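Local coordinates for protein 1,3,6,8-tetrahydroxynaphthalene synthase (Streptomyces coelicolor, PDB 1U0M) that catalyses the iterative condensation of five malonyl-CoA units and the cyclisation of the resulting pentaketide to 1,3,6,8-tetrahydroxynaphthalene, a step in melanin biosynthesis, at residues N77-E81 with S113-M118; A84-P89 with L122-L126. All coordinates share one frame; numbering follows the deposited sequence.

Contact 1: residues N77-E81 with S113-M118; sequences NKVYE and SCTGFM
The phenol ring of Y80 lies flat against the backbone of G116, whose CA sits over one face, 3.8 Å from the ring centroid and nearly on the ring normal. As a glycine, G116 brings its CA right down onto the ring in a CH-pi contact. At the rim of the ring, M118 CG meets the edge in plane, while M118 SD approaches Y80 CE1 obliquely at 3.7 Å, a Met-aromatic contact. The same sulfur rests against CB of E81, one residue further along the helix. With CG anti to the backbone N (chi1 171°), Y80 extends from the helix far enough for its OH to hydrogen-bond S113 OG at 2.7 Å. Y80 OH also makes a weak hydrogen bond to Y111 OH.

The second flat group, the amide of N77, bonds both the N-H and the carbonyl of F117, an example of how a side-chain amide lets a helix hold a loop of irregular conformation. F117 N donates to N77 OD1 at 2.9 Å, almost straight and on a lone pair in the carbonyl plane. In return N77 ND2 donates to F117 O at 2.7 Å, a more bent bond whose acceptor is tilted from the amide plane. The two bonds fix the rotation of the amide, and a water joining N77 OD1 to T115 O adds a third link. T115 OG1 itself is held by E174 and F175.

The contact thus fastens helix 73-99 to the loop between strand 108-112 and helix 122-129. T115 lies about 9 Å, side chain to side chain, from C146, the probable catalytic cysteine, and F117 stacks on F239 of the second subunit, placing this loop between the active-site region and the dimer interface.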
loop_
_atom_site.group_PDB
_atom_site.type_symbol
_atom_site.label_atom_id
_atom_site.label_comp_id
_atom_site.label_asym_id
_atom_site.label_seq_id
_atom_site.Cartn_x
_atom_site.Cartn_y
_atom_site.Cartn_z
ATOM N N ASN A 77 -17.399 4.081 -4.672
ATOM C CA ASN A 77 -16.157 3.473 -5.130
ATOM C C ASN A 77 -16.185 3.163 -6.632
ATOM O O ASN A 77 -15.137 3.129 -7.286
ATOM C CB ASN A 77 -15.857 2.211 -4.323
ATOM C CG ASN A 77 -14.377 1.949 -4.204
ATOM O OD1 ASN A 77 -13.659 2.689 -3.530
ATOM N ND2 ASN A 77 -13.902 0.906 -4.874
ATOM N N LYS A 78 -17.382 2.930 -7.173
ATOM C CA LYS A 78 -17.526 2.683 -8.605
ATOM C C LYS A 78 -17.145 3.997 -9.297
ATOM O O LYS A 78 -16.388 4.006 -10.266
ATOM C CB LYS A 78 -18.972 2.316 -8.963
ATOM C CG LYS A 78 -19.167 0.880 -9.448
ATOM C CD LYS A 78 -19.265 -0.088 -8.292
ATOM C CE LYS A 78 -20.690 -0.185 -7.788
ATOM N NZ LYS A 78 -21.567 -0.966 -8.711
ATOM N N VAL A 79 -17.659 5.115 -8.790
ATOM C CA VAL A 79 -17.316 6.407 -9.381
ATOM C C VAL A 79 -15.802 6.610 -9.328
ATOM O O VAL A 79 -15.204 7.132 -10.270
ATOM C CB VAL A 79 -17.965 7.559 -8.639
ATOM C CG1 VAL A 79 -17.564 8.874 -9.288
ATOM C CG2 VAL A 79 -19.469 7.375 -8.622
ATOM N N TYR A 80 -15.193 6.179 -8.223
ATOM C CA TYR A 80 -13.760 6.311 -8.039
ATOM C C TYR A 80 -12.980 5.659 -9.166
ATOM O O TYR A 80 -12.152 6.320 -9.781
ATOM C CB TYR A 80 -13.335 5.745 -6.669
ATOM C CG TYR A 80 -11.831 5.637 -6.468
ATOM C CD1 TYR A 80 -11.168 4.423 -6.658
ATOM C CD2 TYR A 80 -11.062 6.761 -6.163
ATOM C CE1 TYR A 80 -9.780 4.333 -6.556
ATOM C CE2 TYR A 80 -9.672 6.683 -6.063
ATOM C CZ TYR A 80 -9.037 5.465 -6.261
ATOM O OH TYR A 80 -7.659 5.380 -6.177
ATOM N N GLU A 81 -13.239 4.385 -9.472
ATOM C CA GLU A 81 -12.480 3.740 -10.545
ATOM C C GLU A 81 -12.797 4.260 -11.936
ATOM O O GLU A 81 -11.906 4.353 -12.774
ATOM C CB GLU A 81 -12.612 2.204 -10.517
ATOM C CG GLU A 81 -13.992 1.625 -10.676
ATOM C CD GLU A 81 -13.957 0.131 -11.011
ATOM O OE1 GLU A 81 -15.011 -0.542 -10.891
ATOM O OE2 GLU A 81 -12.883 -0.372 -11.409
ATOM N N SER A 113 -3.077 6.559 -3.294
ATOM C CA SER A 113 -4.441 7.047 -3.178
ATOM C C SER A 113 -5.075 6.503 -1.914
ATOM O O SER A 113 -4.940 5.322 -1.607
ATOM C CB SER A 113 -5.267 6.599 -4.375
ATOM O OG SER A 113 -6.641 6.839 -4.129
ATOM N N CYS A 114 -5.768 7.359 -1.179
ATOM C CA CYS A 114 -6.431 6.926 0.050
ATOM C C CYS A 114 -7.906 7.276 -0.014
ATOM O O CYS A 114 -8.643 7.111 0.956
ATOM C CB CYS A 114 -5.795 7.606 1.262
ATOM S SG CYS A 114 -5.991 9.387 1.308
ATOM N N THR A 115 -8.343 7.737 -1.180
ATOM C CA THR A 115 -9.726 8.159 -1.361
ATOM C C THR A 115 -10.674 7.128 -1.943
ATOM O O THR A 115 -11.832 7.415 -2.208
ATOM C CB THR A 115 -9.760 9.402 -2.212
ATOM O OG1 THR A 115 -8.822 9.248 -3.281
ATOM C CG2 THR A 115 -9.382 10.620 -1.363
ATOM N N GLY A 116 -10.178 5.923 -2.127
ATOM C CA GLY A 116 -11.007 4.872 -2.655
ATOM C C GLY A 116 -10.217 3.600 -2.505
ATOM O O GLY A 116 -9.032 3.630 -2.187
ATOM N N PHE A 117 -10.857 2.470 -2.740
ATOM C CA PHE A 117 -10.145 1.232 -2.606
ATOM C C PHE A 117 -10.452 0.216 -3.671
ATOM O O PHE A 117 -11.605 -0.114 -3.925
ATOM C CB PHE A 117 -10.401 0.623 -1.231
ATOM C CG PHE A 117 -9.591 -0.589 -0.971
ATOM C CD1 PHE A 117 -10.078 -1.848 -1.294
ATOM C CD2 PHE A 117 -8.299 -0.474 -0.452
ATOM C CE1 PHE A 117 -9.294 -2.972 -1.104
ATOM C CE2 PHE A 117 -7.506 -1.600 -0.260
ATOM C CZ PHE A 117 -7.999 -2.844 -0.582
ATOM N N MET A 118 -9.402 -0.281 -4.302
ATOM C CA MET A 118 -9.573 -1.298 -5.310
ATOM C C MET A 118 -8.405 -2.284 -5.325
ATOM O O MET A 118 -7.248 -1.920 -5.081
ATOM C CB MET A 118 -9.811 -0.663 -6.694
ATOM C CG MET A 118 -8.932 0.522 -7.073
ATOM S SD MET A 118 -9.427 1.337 -8.665
ATOM C CE MET A 118 -9.228 -0.057 -9.820
HETATM O O HOH W 1 -14.339 5.608 -2.955
#

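Contact 2: residues A84-P89 with L122-L126; sequences AKSRVP and LTAWL
K85 lays its aliphatic chain across one face of the W125 indole. Its CE stands 3.3 Å from the centroid of the five-membered ring, directly above it. K85 NZ, 4.1 Å from the same W125 centroid, is a cation-pi partner. Nearer the backbone, K85 CB meets W125 CH2 (3.4 Å). The extended chain beyond CG lets successive methylenes follow the indole from benzene to pyrrole part. P89 CG adds an edge contact, 4.1 Å from W125 CZ3.

Deeper in the interface the contacts are aliphatic. L122 divides its two methyls: CD1 meets V88 CG2 tip to tip at 3.9 Å and also touches A84 CB, while CD2 packs against K85 CG. V88 CG1 lies farther off, 4.3 Å from L126 CD2.

Behind this layer, A84 and V88 rest on strand 167-175 and L122 on Y111 of strand 108-112, so the two helices pack on the sheet of the thiolase fold. Their short segments cross at -65° with axes 11.4 Å apart. W125 also packs on E227 of the second subunit.

No hydrogen bond crosses between the segments. Cohesion rests on apolar burial and dispersion plus a cation-pi term, illustrating how lysine methylenes can pack on an indole while the charge stays over the ring. The K85 ammonium may also be drawn weakly toward E81, its partner in a long, weak ion pair.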
loop_
_atom_site.group_PDB
_atom_site.type_symbol
_atom_site.label_atom_id
_atom_site.label_comp_id
_atom_site.label_asym_id
_atom_site.label_seq_id
_atom_site.Cartn_x
_atom_site.Cartn_y
_atom_site.Cartn_z
ATOM N N ALA A 84 -10.958 7.562 -12.373
ATOM C CA ALA A 84 -9.515 7.402 -12.395
ATOM C C ALA A 84 -9.064 6.805 -13.732
ATOM O O ALA A 84 -7.991 7.121 -14.245
ATOM C CB ALA A 84 -9.083 6.507 -11.257
ATOM N N LYS A 85 -9.885 5.930 -14.291
ATOM C CA LYS A 85 -9.524 5.322 -15.557
ATOM C C LYS A 85 -9.604 6.327 -16.685
ATOM O O LYS A 85 -8.742 6.338 -17.555
ATOM C CB LYS A 85 -10.405 4.110 -15.836
ATOM C CG LYS A 85 -9.934 2.900 -15.061
ATOM C CD LYS A 85 -10.759 1.667 -15.349
ATOM C CE LYS A 85 -10.144 0.447 -14.688
ATOM N NZ LYS A 85 -11.146 -0.630 -14.532
ATOM N N SER A 86 -10.612 7.192 -16.653
ATOM C CA SER A 86 -10.758 8.210 -17.690
ATOM C C SER A 86 -9.900 9.462 -17.488
ATOM O O SER A 86 -9.825 10.301 -18.383
ATOM C CB SER A 86 -12.225 8.627 -17.833
ATOM O OG SER A 86 -12.787 8.985 -16.587
ATOM N N ARG A 87 -9.234 9.594 -16.341
ATOM C CA ARG A 87 -8.423 10.788 -16.109
ATOM C C ARG A 87 -6.920 10.563 -15.904
ATOM O O ARG A 87 -6.098 11.339 -16.389
ATOM C CB ARG A 87 -8.965 11.570 -14.905
ATOM C CG ARG A 87 -10.394 12.068 -15.039
ATOM C CD ARG A 87 -10.804 12.800 -13.773
ATOM N NE ARG A 87 -12.220 13.145 -13.740
ATOM C CZ ARG A 87 -12.735 14.245 -14.272
ATOM N NH1 ARG A 87 -11.944 15.118 -14.887
ATOM N NH2 ARG A 87 -14.040 14.483 -14.168
ATOM N N VAL A 88 -6.554 9.505 -15.190
ATOM C CA VAL A 88 -5.148 9.252 -14.905
ATOM C C VAL A 88 -4.218 9.199 -16.126
ATOM O O VAL A 88 -3.194 9.879 -16.154
ATOM C CB VAL A 88 -4.993 7.965 -14.053
ATOM C CG1 VAL A 88 -3.532 7.700 -13.762
ATOM C CG2 VAL A 88 -5.748 8.126 -12.740
ATOM N N PRO A 89 -4.563 8.400 -17.147
ATOM C CA PRO A 89 -3.765 8.250 -18.374
ATOM C C PRO A 89 -3.127 9.530 -18.942
ATOM O O PRO A 89 -1.902 9.611 -19.105
ATOM C CB PRO A 89 -4.759 7.622 -19.339
ATOM C CG PRO A 89 -5.517 6.705 -18.437
ATOM C CD PRO A 89 -5.789 7.581 -17.229
ATOM N N LEU A 122 -4.955 0.378 -9.549
ATOM C CA LEU A 122 -4.962 0.806 -10.947
ATOM C C LEU A 122 -3.699 0.412 -11.720
ATOM O O LEU A 122 -3.737 0.304 -12.939
ATOM C CB LEU A 122 -5.139 2.330 -11.041
ATOM C CG LEU A 122 -6.381 2.909 -11.734
ATOM C CD1 LEU A 122 -5.999 4.255 -12.333
ATOM C CD2 LEU A 122 -6.893 1.997 -12.836
ATOM N N THR A 123 -2.588 0.210 -11.020
ATOM C CA THR A 123 -1.336 -0.150 -11.674
ATOM C C THR A 123 -1.473 -1.262 -12.713
ATOM O O THR A 123 -0.941 -1.151 -13.815
ATOM C CB THR A 123 -0.283 -0.601 -10.661
ATOM O OG1 THR A 123 -0.812 -1.686 -9.888
ATOM C CG2 THR A 123 0.131 0.562 -9.756
ATOM N N ALA A 124 -2.174 -2.335 -12.359
ATOM C CA ALA A 124 -2.370 -3.449 -13.276
ATOM C C ALA A 124 -3.053 -2.998 -14.563
ATOM O O ALA A 124 -2.597 -3.319 -15.662
ATOM C CB ALA A 124 -3.196 -4.525 -12.612
ATOM N N TRP A 125 -4.151 -2.261 -14.417
ATOM C CA TRP A 125 -4.917 -1.767 -15.560
ATOM C C TRP A 125 -4.089 -0.758 -16.354
ATOM O O TRP A 125 -4.234 -0.649 -17.564
ATOM C CB TRP A 125 -6.212 -1.117 -15.075
ATOM C CG TRP A 125 -7.116 -0.605 -16.162
ATOM C CD1 TRP A 125 -8.038 -1.321 -16.875
ATOM C CD2 TRP A 125 -7.209 0.747 -16.630
ATOM N NE1 TRP A 125 -8.701 -0.496 -17.755
ATOM C CE2 TRP A 125 -8.208 0.779 -17.624
ATOM C CE3 TRP A 125 -6.542 1.935 -16.305
ATOM C CZ2 TRP A 125 -8.559 1.954 -18.293
ATOM C CZ3 TRP A 125 -6.891 3.105 -16.970
ATOM C CH2 TRP A 125 -7.888 3.104 -17.954
ATOM N N LEU A 126 -3.212 -0.036 -15.667
ATOM C CA LEU A 126 -2.352 0.948 -16.311
ATOM C C LEU A 126 -1.286 0.281 -17.172
ATOM O O LEU A 126 -0.997 0.739 -18.271
ATOM C CB LEU A 126 -1.680 1.838 -15.266
ATOM C CG LEU A 126 -2.498 2.973 -14.649
ATOM C CD1 LEU A 126 -1.694 3.638 -13.524
ATOM C CD2 LEU A 126 -2.844 3.985 -15.731
#

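Overall arrangement
Both contacts use helix 73-99, and their centres lie about 11 Å apart on the same side of the chain's centre. Along the chain the order is 77-81, 84-89, 113-118, 122-126, so the connections cross: the helix first supplies both of its segments, then strand 108-112 leads into the loop of contact 1 and on to helix 122-129 of contact 2. One helix thus packs against both a loop and the helix that follows it, all within the N-terminal chalcone/stilbene synthase region. Contact 1 is the more buried and polar; contact 2 is mainly apolar, without a hydrogen bond between its segments, and only partly buried. Each touches the second subunit, so both lie close to the homodimer interface.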